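Long-range contacts in dihydrodipicolinate synthase family protein (Sinorhizobium meliloti, PDB 4DNH), which is of unknown function but folds as a TIM barrel and may be related to the dihydrodipicolinate synthase family of enzymes: residues 36-42 with 274-280; 114-120 with 152-156; 155-161 with 174-179; 311-317 with 354-358. All blocks are in the same frame, centred on the assembly; numbering follows the deposited sequence.

In the fold
Contacts 1 and 2 both belong to the eight-stranded barrel: the first closes it by joining strand 37-40 to strand 273-276, the second pairs strands 115-119 and 153-155. Both are buried and held by backbone hydrogen bonds between parallel strands, contact 1 adding a histidine-carboxylate bond; they touch inside the barrel, where F38 packs on L114 and L275 on I154. Contact 3 continues from contact 2 through L155 and M156 into the outer helical layer; it too is buried, but apolar packing and one water replace direct hydrogen bonds. Contact 4, only partly buried, joins two helices after the last strand through paired histidines. It touches contact 1 through I278, its centre about 33 Å from that of contact 3.

Contact 1. Residues 36-42 with 274-280; sequences VAFAAAH and ALLGIFD
This is the closing seam of the TIM barrel, where A37, F38 and A39 of the first strand pair with A274, L275 and L276 of the eighth. The strands run parallel, their short axes 10° apart. F38 bonds the eighth strand with both its backbone N and O, N to A274 O (2.7 Å) and O from L276 N (3.1 Å); A274 N to V36 O and A40 N to L276 O extend the pattern. Toward the barrel interior, F38 CB rests on L275 CG at 3.7 Å. On the outer face, A39 CB meets F279 CB (3.8 Å), and the F279 ring turns an edge to A37 CB while L276 CD1 sits over one face. Past the strand ends, H42 folds back with chi1 at 70°, bringing ND1 to the same oxygen as its backbone N. D280 OD2 accepts from H42 ND1 at 2.7 Å, in the ring plane and on the syn lone pair, and from H42 N at 2.9 Å. An alanine in place of D280 would probably leave both N-H groups without their acceptor and the imidazole freer to turn. A glycerol, probably from the crystallisation liquor, is hydrogen-bonded to G277 N and may mark a pocket at the C-terminal barrel end, where TIM-barrel enzymes usually keep their active sites; the doubly used carboxylate oxygen fixes the H42 ring on this rim.

Contact 2. Residues 114-120 with 152-156; sequences LIACGAG and RIILM
R152 places CG between its backbone N and carbonyl carbon (chi1 52°) and then bends at chi3 (-57°), so its aliphatic part lies close to I115 O and A116 before the guanidinium turns off past L114. I154 meets A116 from the other flank, with CG1 anti to its own carbonyl carbon. The A116 methyl is thus held between R152 CG, 3.8 Å from A116 CB, and I154 CG1, 3.7 Å from the same atom. At the guanidinium, NH2 passes L114 CD1 obliquely at 3.9 Å, while NH1 makes a salt bridge to D227. A lysine in its place would probably lose part of the packing beside L114 and leave D227 with a less constrained partner. The backbones pair in parallel: C117 N donates to R152 O at 2.7 Å, I154 N to C117 O, A119 N to I154 O, and M156 N to A119 O. On the face turned to helix 132-148, A119 CB packs on I153 CG2 at 3.8 Å. On the interior face the selenium of M156, a selenomethionine here, lies 3.8 Å from G118 CA, where a beta carbon would collide with it. These are neighbouring strands of a beta-alpha-beta unit through helix 132-148. Backbone hydrogen bonds hold the seam, with small apolar contacts on both faces of it, and the charged end of R152 is paired at the N-terminal end of the barrel with D227 of strand 226-232, which probably offsets its charge.

Contact 3. Residues 155-161 with 174-179; sequences LMASRAL and VYDRVL
Apolar packing does most of the work here, with L155 and L161 of one segment set against V174, Y175 and V178 of helix 168-181. L155, its CG anti to the backbone N (chi1 -170°), sends CD2 into the angle between two helical side chains: Y175 CE2 lies 3.7 Å from it, and V178 CG1 is equally close. With V178 the leucine meets tip to tip, whereas L155 and Y175 run past each other in opposite directions. L161, from the helix after the turn, does likewise, its CD1 facing V174 CG2 at 3.9 Å end on, while its other branch, CD2, comes obliquely to Y175 CE1 at 4.1 Å. The phenol ring is therefore wedged between two leucine methyls, one beside each CE atom.

The polar link is indirect. A single water lies in the plane of the Y175 ring, accepting from Y175 OH at 2.6 Å and donating to L155 O at 2.9 Å. The phenol also has a hydrogen bond to Y202, whose hydroxyl in turn bonds S158 N, tying the tyrosine to the turn after the strand. Within that turn S158 is an N-cap: its OG accepts from L161 N at 3.2 Å, fixing the start of helix 159-164.

The contact thus joins the end of strand 153-155 and the short helix after it to the longer helix 168-181. Y139 and I143 of helix 132-148 flank it, V186 of strand 186-191 backs L155 and L179, and V218 of helix 208-221 touches Y175 and L179.

Contact 4. Residues 311-317 with 354-358; sequences LSRHIFK and HLAEL
H314 and H354 lie one over the other in an offset stack, centroids 4.0 Å apart and planes at 20°. Each ring also donates to the other residue's carbonyl. H314 NE2 reaches H354 O at 2.8 Å, nearly in the plane of its own ring, and H354 NE2 reaches H314 O at 3.2 Å, from above the carbonyl plane. Both rings stand off with CG anti to the backbone N (chi1 175° and 174°), which lets them slide past each other across the gap between helices. On the opposite face of H314, E357 CG makes a CH-pi contact, 3.7 Å from the ring centroid.

Each carbonyl serves twice: H354 O also accepts from L358 N, and H314 O from K317 N, on the other face of its plane from H354. Beside the histidine pair, I315 CG1 packs on L358 CD1 at 3.8 Å. Further out, R360 holds the E357 carboxylate in a salt bridge, and S351 OG is hydrogen-bonded to H354 N.

Helices 308-315 and 352-364 run nearly antiparallel here, short axes 10.3 Å apart. Both follow the last barrel strand, with Y323 of helix 323-333 packing on I315 and F329 on L358.

Contact 1. Residues 36-42 with 274-280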
loop_
_atom_site.group_PDB
_atom_site.type_symbol
_atom_site.label_atom_id
_atom_site.label_comp_id
_atom_site.label_asym_id
_atom_site.label_seq_id
_atom_site.Cartn_x
_atom_site.Cartn_y
_atom_site.Cartn_z
ATOM N N VAL A 36 10.597 -10.797 2.654
ATOM C CA VAL A 36 9.551 -10.280 3.554
ATOM C C VAL A 36 8.605 -9.322 2.813
ATOM O O VAL A 36 8.979 -8.191 2.461
ATOM C CB VAL A 36 10.155 -9.566 4.780
ATOM C CG1 VAL A 36 9.054 -9.057 5.706
ATOM C CG2 VAL A 36 11.083 -10.506 5.532
ATOM N N ALA A 37 7.374 -9.781 2.589
ATOM C CA ALA A 37 6.412 -9.089 1.737
ATOM C C ALA A 37 5.158 -8.737 2.497
ATOM O O ALA A 37 4.519 -9.618 3.075
ATOM C CB ALA A 37 6.054 -9.954 0.548
ATOM N N PHE A 38 4.806 -7.449 2.477
ATOM C CA PHE A 38 3.552 -6.948 3.020
ATOM C C PHE A 38 2.691 -6.444 1.882
ATOM O O PHE A 38 3.188 -5.824 0.934
ATOM C CB PHE A 38 3.791 -5.706 3.871
ATOM C CG PHE A 38 4.410 -5.970 5.209
ATOM C CD1 PHE A 38 5.790 -5.976 5.359
ATOM C CD2 PHE A 38 3.616 -6.124 6.330
ATOM C CE1 PHE A 38 6.362 -6.186 6.605
ATOM C CE2 PHE A 38 4.185 -6.323 7.575
ATOM C CZ PHE A 38 5.558 -6.361 7.713
ATOM N N ALA A 39 1.389 -6.650 2.003
ATOM C CA ALA A 39 0.464 -5.880 1.208
ATOM C C ALA A 39 -0.131 -4.749 2.066
ATOM O O ALA A 39 -0.571 -4.969 3.203
ATOM C CB ALA A 39 -0.611 -6.780 0.640
ATOM N N ALA A 40 -0.105 -3.524 1.541
ATOM C CA ALA A 40 -0.809 -2.420 2.189
ATOM C C ALA A 40 -2.281 -2.569 1.811
ATOM O O ALA A 40 -2.635 -2.432 0.640
ATOM C CB ALA A 40 -0.256 -1.084 1.731
ATOM N N ALA A 41 -3.137 -2.858 2.788
ATOM C CA ALA A 41 -4.474 -3.322 2.473
ATOM C C ALA A 41 -5.515 -2.207 2.501
ATOM O O ALA A 41 -5.458 -1.299 3.342
ATOM C CB ALA A 41 -4.873 -4.444 3.421
ATOM N N HIS A 42 -6.481 -2.308 1.596
ATOM C CA HIS A 42 -7.525 -1.299 1.424
ATOM C C HIS A 42 -8.624 -1.488 2.440
ATOM O O HIS A 42 -8.656 -2.501 3.154
ATOM C CB HIS A 42 -8.095 -1.385 0.010
ATOM C CG HIS A 42 -8.918 -2.622 -0.232
ATOM N ND1 HIS A 42 -8.366 -3.813 -0.501
ATOM C CD2 HIS A 42 -10.298 -2.821 -0.221
ATOM C CE1 HIS A 42 -9.338 -4.728 -0.667
ATOM N NE2 HIS A 42 -10.517 -4.119 -0.490
ATOM N N ALA A 274 9.388 -6.072 0.336
ATOM C CA ALA A 274 8.180 -5.505 -0.254
ATOM C C ALA A 274 7.133 -5.054 0.742
ATOM O O ALA A 274 6.813 -5.754 1.690
ATOM C CB ALA A 274 7.565 -6.483 -1.240
ATOM N N LEU A 275 6.606 -3.865 0.505
ATOM C CA LEU A 275 5.484 -3.328 1.253
ATOM C C LEU A 275 4.728 -2.471 0.234
ATOM O O LEU A 275 5.007 -1.276 0.039
ATOM C CB LEU A 275 5.986 -2.520 2.448
ATOM C CG LEU A 275 5.016 -2.217 3.590
ATOM C CD1 LEU A 275 5.820 -1.572 4.708
ATOM C CD2 LEU A 275 3.875 -1.305 3.133
ATOM N N LEU A 276 3.777 -3.121 -0.424
ATOM C CA LEU A 276 3.186 -2.612 -1.650
ATOM C C LEU A 276 1.668 -2.604 -1.615
ATOM O O LEU A 276 1.038 -3.589 -1.212
ATOM C CB LEU A 276 3.634 -3.491 -2.824
ATOM C CG LEU A 276 5.086 -3.369 -3.274
ATOM C CD1 LEU A 276 5.480 -4.595 -4.085
ATOM C CD2 LEU A 276 5.287 -2.101 -4.083
ATOM N N GLY A 277 1.080 -1.500 -2.074
ATOM C CA GLY A 277 -0.356 -1.446 -2.337
ATOM C C GLY A 277 -0.754 -2.349 -3.501
ATOM O O GLY A 277 -1.869 -2.851 -3.527
ATOM N N ILE A 278 0.149 -2.576 -4.461
ATOM C CA ILE A 278 -0.179 -3.469 -5.578
ATOM C C ILE A 278 -0.340 -4.932 -5.119
ATOM O O ILE A 278 -1.122 -5.686 -5.694
ATOM C CB ILE A 278 0.788 -3.317 -6.798
ATOM C CG1 ILE A 278 0.361 -4.203 -7.982
ATOM C CG2 ILE A 278 2.229 -3.645 -6.424
ATOM C CD1 ILE A 278 -0.934 -3.792 -8.645
ATOM N N PHE A 279 0.381 -5.324 -4.073
ATOM C CA PHE A 279 0.285 -6.688 -3.560
ATOM C C PHE A 279 -1.083 -7.013 -2.979
ATOM O O PHE A 279 -1.473 -8.172 -2.896
ATOM C CB PHE A 279 1.402 -6.964 -2.568
ATOM C CG PHE A 279 2.676 -7.408 -3.226
ATOM C CD1 PHE A 279 2.810 -7.350 -4.611
ATOM C CD2 PHE A 279 3.740 -7.849 -2.469
ATOM C CE1 PHE A 279 3.967 -7.753 -5.226
ATOM C CE2 PHE A 279 4.909 -8.253 -3.075
ATOM C CZ PHE A 279 5.025 -8.209 -4.460
ATOM N N ASP A 280 -1.804 -5.973 -2.588
ATOM C CA ASP A 280 -3.190 -6.092 -2.223
ATOM C C ASP A 280 -3.987 -6.556 -3.468
ATOM O O ASP A 280 -4.586 -7.645 -3.458
ATOM C CB ASP A 280 -3.670 -4.738 -1.671
ATOM C CG ASP A 280 -5.190 -4.622 -1.589
ATOM O OD1 ASP A 280 -5.913 -5.217 -2.427
ATOM O OD2 ASP A 280 -5.659 -3.901 -0.685
#

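Contact 2. Residues 114-120 with 152-156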
loop_
_atom_site.group_PDB
_atom_site.type_symbol
_atom_site.label_atom_id
_atom_site.label_comp_id
_atom_site.label_asym_id
_atom_site.label_seq_id
_atom_site.Cartn_x
_atom_site.Cartn_y
_atom_site.Cartn_z
ATOM N N LEU A 114 1.375 -11.856 9.983
ATOM C CA LEU A 114 2.350 -10.778 10.076
ATOM C C LEU A 114 1.649 -9.445 9.771
ATOM O O LEU A 114 0.882 -9.325 8.815
ATOM C CB LEU A 114 3.515 -11.027 9.121
ATOM C CG LEU A 114 4.485 -9.883 8.749
ATOM C CD1 LEU A 114 5.500 -9.596 9.853
ATOM C CD2 LEU A 114 5.205 -10.212 7.443
ATOM N N ILE A 115 1.920 -8.442 10.595
ATOM C CA ILE A 115 1.182 -7.198 10.570
ATOM C C ILE A 115 2.008 -6.115 11.239
ATOM O O ILE A 115 2.698 -6.360 12.231
ATOM C CB ILE A 115 -0.237 -7.341 11.219
ATOM C CG1 ILE A 115 -0.942 -5.985 11.316
ATOM C CG2 ILE A 115 -0.169 -8.037 12.586
ATOM C CD1 ILE A 115 -2.448 -6.075 11.301
ATOM N N ALA A 116 1.948 -4.918 10.662
ATOM C CA ALA A 116 2.598 -3.749 11.219
ATOM C C ALA A 116 1.693 -2.572 10.924
ATOM O O ALA A 116 1.035 -2.528 9.873
ATOM C CB ALA A 116 3.981 -3.550 10.606
ATOM N N CYS A 117 1.688 -1.607 11.833
ATOM C CA CYS A 117 0.638 -0.618 11.884
ATOM C C CYS A 117 1.163 0.778 11.699
ATOM O O CYS A 117 2.081 1.192 12.410
ATOM C CB CYS A 117 -0.063 -0.717 13.230
ATOM S SG CYS A 117 -0.608 -2.403 13.563
ATOM N N GLY A 118 0.561 1.510 10.761
ATOM C CA GLY A 118 0.962 2.873 10.496
ATOM C C GLY A 118 0.698 3.830 11.645
ATOM O O GLY A 118 -0.457 4.012 12.066
ATOM N N ALA A 119 1.773 4.450 12.128
ATOM C CA ALA A 119 1.718 5.446 13.202
ATOM C C ALA A 119 2.231 6.786 12.692
ATOM O O ALA A 119 3.323 6.873 12.098
ATOM C CB ALA A 119 2.541 4.993 14.397
ATOM N N GLY A 120 1.453 7.836 12.919
ATOM C CA GLY A 120 1.815 9.124 12.373
ATOM C C GLY A 120 1.340 10.297 13.190
ATOM O O GLY A 120 1.289 10.254 14.422
ATOM N N ARG A 152 3.456 -3.816 16.124
ATOM C CA ARG A 152 4.680 -3.221 15.592
ATOM C C ARG A 152 4.314 -2.044 14.662
ATOM O O ARG A 152 3.261 -2.046 14.014
ATOM C CB ARG A 152 5.601 -4.269 14.935
ATOM C CG ARG A 152 4.974 -5.173 13.872
ATOM C CD ARG A 152 6.029 -6.015 13.132
ATOM N NE ARG A 152 7.067 -5.187 12.496
ATOM C CZ ARG A 152 7.958 -5.609 11.597
ATOM N NH1 ARG A 152 8.843 -4.755 11.100
ATOM N NH2 ARG A 152 7.974 -6.872 11.187
ATOM N N ILE A 153 5.179 -1.035 14.634
ATOM C CA ILE A 153 4.886 0.248 14.015
ATOM C C ILE A 153 5.527 0.415 12.644
ATOM O O ILE A 153 6.655 -0.024 12.416
ATOM C CB ILE A 153 5.382 1.403 14.919
ATOM C CG1 ILE A 153 4.436 1.603 16.102
ATOM C CG2 ILE A 153 5.526 2.714 14.138
ATOM C CD1 ILE A 153 4.899 0.900 17.344
ATOM N N ILE A 154 4.780 1.034 11.733
ATOM C CA ILE A 154 5.327 1.589 10.509
ATOM C C ILE A 154 5.254 3.084 10.729
ATOM O O ILE A 154 4.166 3.634 10.872
ATOM C CB ILE A 154 4.481 1.256 9.272
ATOM C CG1 ILE A 154 4.528 -0.237 8.983
ATOM C CG2 ILE A 154 5.002 2.029 8.063
ATOM C CD1 ILE A 154 3.465 -0.702 8.012
ATOM N N LEU A 155 6.406 3.734 10.791
ATOM C CA LEU A 155 6.444 5.125 11.184
ATOM C C LEU A 155 6.206 6.017 9.970
ATOM O O LEU A 155 7.060 6.143 9.089
ATOM C CB LEU A 155 7.761 5.448 11.879
ATOM C CG LEU A 155 7.856 6.805 12.562
ATOM C CD1 LEU A 155 6.810 6.918 13.655
ATOM C CD2 LEU A 155 9.251 6.997 13.126
HETATM N N MSE A 156 5.024 6.622 9.933
HETATM C CA MSE A 156 4.585 7.385 8.769
HETATM C C MSE A 156 5.158 8.778 8.771
HETATM O O MSE A 156 5.528 9.318 9.832
HETATM C CB MSE A 156 3.059 7.394 8.762
HETATM C CG MSE A 156 2.570 6.012 8.327
HETATM SE SE MSE A 156 0.599 5.966 8.375
HETATM C CE MSE A 156 0.229 6.421 6.488
#

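Contact 3. Residues 155-161 with 174-179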
loop_
_atom_site.group_PDB
_atom_site.type_symbol
_atom_site.label_atom_id
_atom_site.label_comp_id
_atom_site.label_asym_id
_atom_site.label_seq_id
_atom_site.Cartn_x
_atom_site.Cartn_y
_atom_site.Cartn_z
ATOM N N LEU A 155 6.406 3.734 10.791
ATOM C CA LEU A 155 6.444 5.125 11.184
ATOM C C LEU A 155 6.206 6.017 9.970
ATOM O O LEU A 155 7.060 6.143 9.089
ATOM C CB LEU A 155 7.761 5.448 11.879
ATOM C CG LEU A 155 7.856 6.805 12.562
ATOM C CD1 LEU A 155 6.810 6.918 13.655
ATOM C CD2 LEU A 155 9.251 6.997 13.126
HETATM N N MSE A 156 5.024 6.622 9.933
HETATM C CA MSE A 156 4.585 7.385 8.769
HETATM C C MSE A 156 5.158 8.778 8.771
HETATM O O MSE A 156 5.528 9.318 9.832
HETATM C CB MSE A 156 3.059 7.394 8.762
HETATM C CG MSE A 156 2.570 6.012 8.327
HETATM SE SE MSE A 156 0.599 5.966 8.375
HETATM C CE MSE A 156 0.229 6.421 6.488
ATOM N N ALA A 157 5.254 9.360 7.577
ATOM C CA ALA A 157 5.702 10.736 7.423
ATOM C C ALA A 157 4.608 11.654 7.937
ATOM O O ALA A 157 3.441 11.272 7.966
ATOM C CB ALA A 157 6.022 11.033 5.972
ATOM N N SER A 158 4.991 12.854 8.354
ATOM C CA SER A 158 4.097 13.750 9.068
ATOM C C SER A 158 3.836 15.064 8.308
ATOM O O SER A 158 4.771 15.806 7.959
ATOM C CB SER A 158 4.661 13.994 10.476
ATOM O OG SER A 158 4.237 15.218 11.052
ATOM N N ARG A 159 2.551 15.319 8.050
ATOM C CA ARG A 159 2.057 16.516 7.351
ATOM C C ARG A 159 2.510 17.784 8.113
ATOM O O ARG A 159 3.042 18.709 7.514
ATOM C CB ARG A 159 0.513 16.447 7.292
ATOM C CG ARG A 159 -0.206 16.502 5.938
ATOM C CD ARG A 159 0.127 15.306 5.058
ATOM N NE ARG A 159 -0.950 14.480 4.451
ATOM C CZ ARG A 159 -2.282 14.610 4.523
ATOM N NH1 ARG A 159 -3.029 13.702 3.893
ATOM N NH2 ARG A 159 -2.871 15.604 5.192
ATOM N N ALA A 160 2.330 17.805 9.439
ATOM C CA ALA A 160 2.615 18.995 10.261
ATOM C C ALA A 160 4.108 19.328 10.322
ATOM O O ALA A 160 4.494 20.506 10.397
ATOM C CB ALA A 160 2.066 18.816 11.669
ATOM N N LEU A 161 4.932 18.280 10.296
ATOM C CA LEU A 161 6.382 18.417 10.293
ATOM C C LEU A 161 6.904 18.956 8.949
ATOM O O LEU A 161 7.756 19.856 8.937
ATOM C CB LEU A 161 7.055 17.095 10.683
ATOM C CG LEU A 161 8.589 17.049 10.768
ATOM C CD1 LEU A 161 9.166 17.931 11.871
ATOM C CD2 LEU A 161 9.059 15.618 10.928
ATOM N N VAL A 174 13.325 15.230 15.689
ATOM C CA VAL A 174 12.041 14.552 15.829
ATOM C C VAL A 174 12.235 13.041 15.782
ATOM O O VAL A 174 11.866 12.342 16.725
ATOM C CB VAL A 174 11.010 15.051 14.789
ATOM C CG1 VAL A 174 9.836 14.091 14.661
ATOM C CG2 VAL A 174 10.509 16.435 15.178
ATOM N N TYR A 175 12.848 12.544 14.713
ATOM C CA TYR A 175 13.136 11.112 14.600
ATOM C C TYR A 175 14.140 10.603 15.657
ATOM O O TYR A 175 14.211 9.407 15.933
ATOM C CB TYR A 175 13.580 10.766 13.178
ATOM C CG TYR A 175 12.430 10.769 12.193
ATOM C CD1 TYR A 175 11.957 11.958 11.652
ATOM C CD2 TYR A 175 11.814 9.580 11.806
ATOM C CE1 TYR A 175 10.908 11.966 10.750
ATOM C CE2 TYR A 175 10.764 9.577 10.906
ATOM C CZ TYR A 175 10.312 10.770 10.380
ATOM O OH TYR A 175 9.263 10.785 9.478
ATOM N N ASP A 176 14.901 11.515 16.254
ATOM C CA ASP A 176 15.792 11.154 17.351
ATOM C C ASP A 176 14.980 10.830 18.616
ATOM O O ASP A 176 15.221 9.803 19.257
ATOM C CB ASP A 176 16.855 12.245 17.588
ATOM C CG ASP A 176 17.684 12.011 18.852
ATOM O OD1 ASP A 176 18.204 10.886 19.067
ATOM O OD2 ASP A 176 17.829 12.977 19.633
ATOM N N ARG A 177 14.013 11.680 18.964
ATOM C CA ARG A 177 13.195 11.406 20.137
ATOM C C ARG A 177 12.253 10.231 19.889
ATOM O O ARG A 177 12.217 9.283 20.670
ATOM C CB ARG A 177 12.435 12.642 20.633
ATOM C CG ARG A 177 11.944 12.486 22.078
ATOM C CD ARG A 177 11.910 13.801 22.844
ATOM N NE ARG A 177 13.242 14.390 22.986
ATOM C CZ ARG A 177 13.487 15.644 23.373
ATOM N NH1 ARG A 177 12.485 16.468 23.663
ATOM N NH2 ARG A 177 14.741 16.079 23.469
ATOM N N VAL A 178 11.515 10.293 18.787
ATOM C CA VAL A 178 10.585 9.235 18.416
ATOM C C VAL A 178 11.250 7.852 18.453
ATOM O O VAL A 178 10.772 6.961 19.167
ATOM C CB VAL A 178 9.914 9.508 17.046
ATOM C CG1 VAL A 178 9.116 8.299 16.579
ATOM C CG2 VAL A 178 9.003 10.728 17.126
ATOM N N LEU A 179 12.360 7.689 17.732
ATOM C CA LEU A 179 12.997 6.374 17.597
ATOM C C LEU A 179 13.682 5.857 18.853
ATOM O O LEU A 179 13.755 4.650 19.057
ATOM C CB LEU A 179 13.975 6.335 16.425
ATOM C CG LEU A 179 13.377 6.269 15.021
ATOM C CD1 LEU A 179 14.462 6.504 13.977
ATOM C CD2 LEU A 179 12.669 4.937 14.786
HETATM O O HOH W 1 8.457 8.593 8.359
#

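Contact 4. Residues 311-317 with 354-358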
loop_
_atom_site.group_PDB
_atom_site.type_symbol
_atom_site.label_atom_id
_atom_site.label_comp_id
_atom_site.label_asym_id
_atom_site.label_seq_id
_atom_site.Cartn_x
_atom_site.Cartn_y
_atom_site.Cartn_z
ATOM N N LEU A 311 -0.486 -3.787 -15.623
ATOM C CA LEU A 311 -1.696 -3.546 -14.852
ATOM C C LEU A 311 -1.400 -2.581 -13.714
ATOM O O LEU A 311 -2.114 -1.598 -13.518
ATOM C CB LEU A 311 -2.243 -4.863 -14.307
ATOM C CG LEU A 311 -3.239 -4.764 -13.140
ATOM C CD1 LEU A 311 -4.581 -4.191 -13.585
ATOM C CD2 LEU A 311 -3.404 -6.139 -12.492
ATOM N N SER A 312 -0.336 -2.853 -12.976
ATOM C CA SER A 312 0.073 -1.965 -11.913
ATOM C C SER A 312 0.369 -0.515 -12.369
ATOM O O SER A 312 -0.102 0.439 -11.763
ATOM C CB SER A 312 1.297 -2.539 -11.214
ATOM O OG SER A 312 1.419 -1.918 -9.953
ATOM N N ARG A 313 1.173 -0.355 -13.412
ATOM C CA ARG A 313 1.486 0.968 -13.915
ATOM C C ARG A 313 0.225 1.718 -14.312
ATOM O O ARG A 313 0.144 2.936 -14.157
ATOM C CB ARG A 313 2.449 0.863 -15.084
ATOM C CG ARG A 313 3.802 0.363 -14.615
ATOM C CD ARG A 313 4.733 -0.024 -15.740
ATOM N NE ARG A 313 6.040 -0.295 -15.157
ATOM C CZ ARG A 313 7.131 -0.617 -15.840
ATOM N NH1 ARG A 313 7.097 -0.718 -17.165
ATOM N NH2 ARG A 313 8.256 -0.839 -15.185
ATOM N N HIS A 314 -0.772 0.978 -14.792
ATOM C CA HIS A 314 -2.052 1.562 -15.156
ATOM C C HIS A 314 -2.822 2.010 -13.931
ATOM O O HIS A 314 -3.334 3.133 -13.885
ATOM C CB HIS A 314 -2.858 0.595 -16.011
ATOM C CG HIS A 314 -4.250 1.092 -16.335
ATOM N ND1 HIS A 314 -4.493 1.984 -17.326
ATOM C CD2 HIS A 314 -5.489 0.798 -15.752
ATOM C CE1 HIS A 314 -5.816 2.242 -17.383
ATOM N NE2 HIS A 314 -6.427 1.516 -16.420
ATOM N N ILE A 315 -2.892 1.137 -12.927
ATOM C CA ILE A 315 -3.578 1.438 -11.682
ATOM C C ILE A 315 -2.978 2.656 -10.984
ATOM O O ILE A 315 -3.723 3.482 -10.417
ATOM C CB ILE A 315 -3.612 0.229 -10.735
ATOM C CG1 ILE A 315 -4.549 -0.850 -11.309
ATOM C CG2 ILE A 315 -4.083 0.655 -9.343
ATOM C CD1 ILE A 315 -4.542 -2.173 -10.551
ATOM N N PHE A 316 -1.652 2.788 -11.054
ATOM C CA PHE A 316 -0.954 3.890 -10.386
ATOM C C PHE A 316 -0.634 5.074 -11.289
ATOM O O PHE A 316 0.192 5.921 -10.935
ATOM C CB PHE A 316 0.333 3.396 -9.736
ATOM C CG PHE A 316 0.109 2.592 -8.489
ATOM C CD1 PHE A 316 -0.399 1.297 -8.561
ATOM C CD2 PHE A 316 0.421 3.122 -7.248
ATOM C CE1 PHE A 316 -0.596 0.548 -7.414
ATOM C CE2 PHE A 316 0.227 2.391 -6.097
ATOM C CZ PHE A 316 -0.284 1.099 -6.179
ATOM N N LYS A 317 -1.281 5.153 -12.444
ATOM C CA LYS A 317 -0.946 6.228 -13.362
ATOM C C LYS A 317 -1.415 7.602 -12.889
ATOM O O LYS A 317 -2.336 7.712 -12.061
ATOM C CB LYS A 317 -1.404 5.920 -14.784
ATOM C CG LYS A 317 -2.811 6.298 -15.146
ATOM C CD LYS A 317 -3.041 5.746 -16.531
ATOM C CE LYS A 317 -3.773 6.729 -17.410
ATOM N NZ LYS A 317 -3.731 6.222 -18.805
ATOM N N HIS A 354 -10.821 4.073 -17.938
ATOM C CA HIS A 354 -9.728 3.593 -17.120
ATOM C C HIS A 354 -10.076 2.285 -16.446
ATOM O O HIS A 354 -9.225 1.396 -16.343
ATOM C CB HIS A 354 -9.353 4.648 -16.105
ATOM C CG HIS A 354 -8.320 4.197 -15.121
ATOM N ND1 HIS A 354 -8.609 3.362 -14.106
ATOM C CD2 HIS A 354 -6.968 4.494 -15.017
ATOM C CE1 HIS A 354 -7.501 3.139 -13.377
ATOM N NE2 HIS A 354 -6.493 3.845 -13.934
ATOM N N LEU A 355 -11.328 2.149 -16.004
ATOM C CA LEU A 355 -11.794 0.928 -15.341
ATOM C C LEU A 355 -11.868 -0.249 -16.321
ATOM O O LEU A 355 -11.479 -1.366 -15.989
ATOM C CB LEU A 355 -13.136 1.164 -14.627
ATOM C CG LEU A 355 -13.127 2.251 -13.538
ATOM C CD1 LEU A 355 -14.505 2.558 -12.997
ATOM C CD2 LEU A 355 -12.197 1.889 -12.384
ATOM N N ALA A 356 -12.337 0.018 -17.537
ATOM C CA ALA A 356 -12.329 -0.979 -18.618
ATOM C C ALA A 356 -10.911 -1.398 -18.981
ATOM O O ALA A 356 -10.649 -2.585 -19.159
ATOM C CB ALA A 356 -13.060 -0.458 -19.852
ATOM N N GLU A 357 -9.985 -0.443 -19.086
ATOM C CA GLU A 357 -8.596 -0.811 -19.382
ATOM C C GLU A 357 -8.004 -1.661 -18.260
ATOM O O GLU A 357 -7.373 -2.700 -18.517
ATOM C CB GLU A 357 -7.722 0.412 -19.711
ATOM C CG GLU A 357 -6.242 0.094 -19.959
ATOM C CD GLU A 357 -5.954 -0.652 -21.275
ATOM O OE1 GLU A 357 -6.917 -1.079 -21.961
ATOM O OE2 GLU A 357 -4.746 -0.821 -21.624
ATOM N N LEU A 358 -8.230 -1.225 -17.026
ATOM C CA LEU A 358 -7.940 -2.015 -15.827
ATOM C C LEU A 358 -8.440 -3.469 -15.944
ATOM O O LEU A 358 -7.699 -4.401 -15.677
ATOM C CB LEU A 358 -8.540 -1.330 -14.585
ATOM C CG LEU A 358 -8.045 -1.776 -13.204
ATOM C CD1 LEU A 358 -8.220 -0.671 -12.176
ATOM C CD2 LEU A 358 -8.778 -3.028 -12.744
#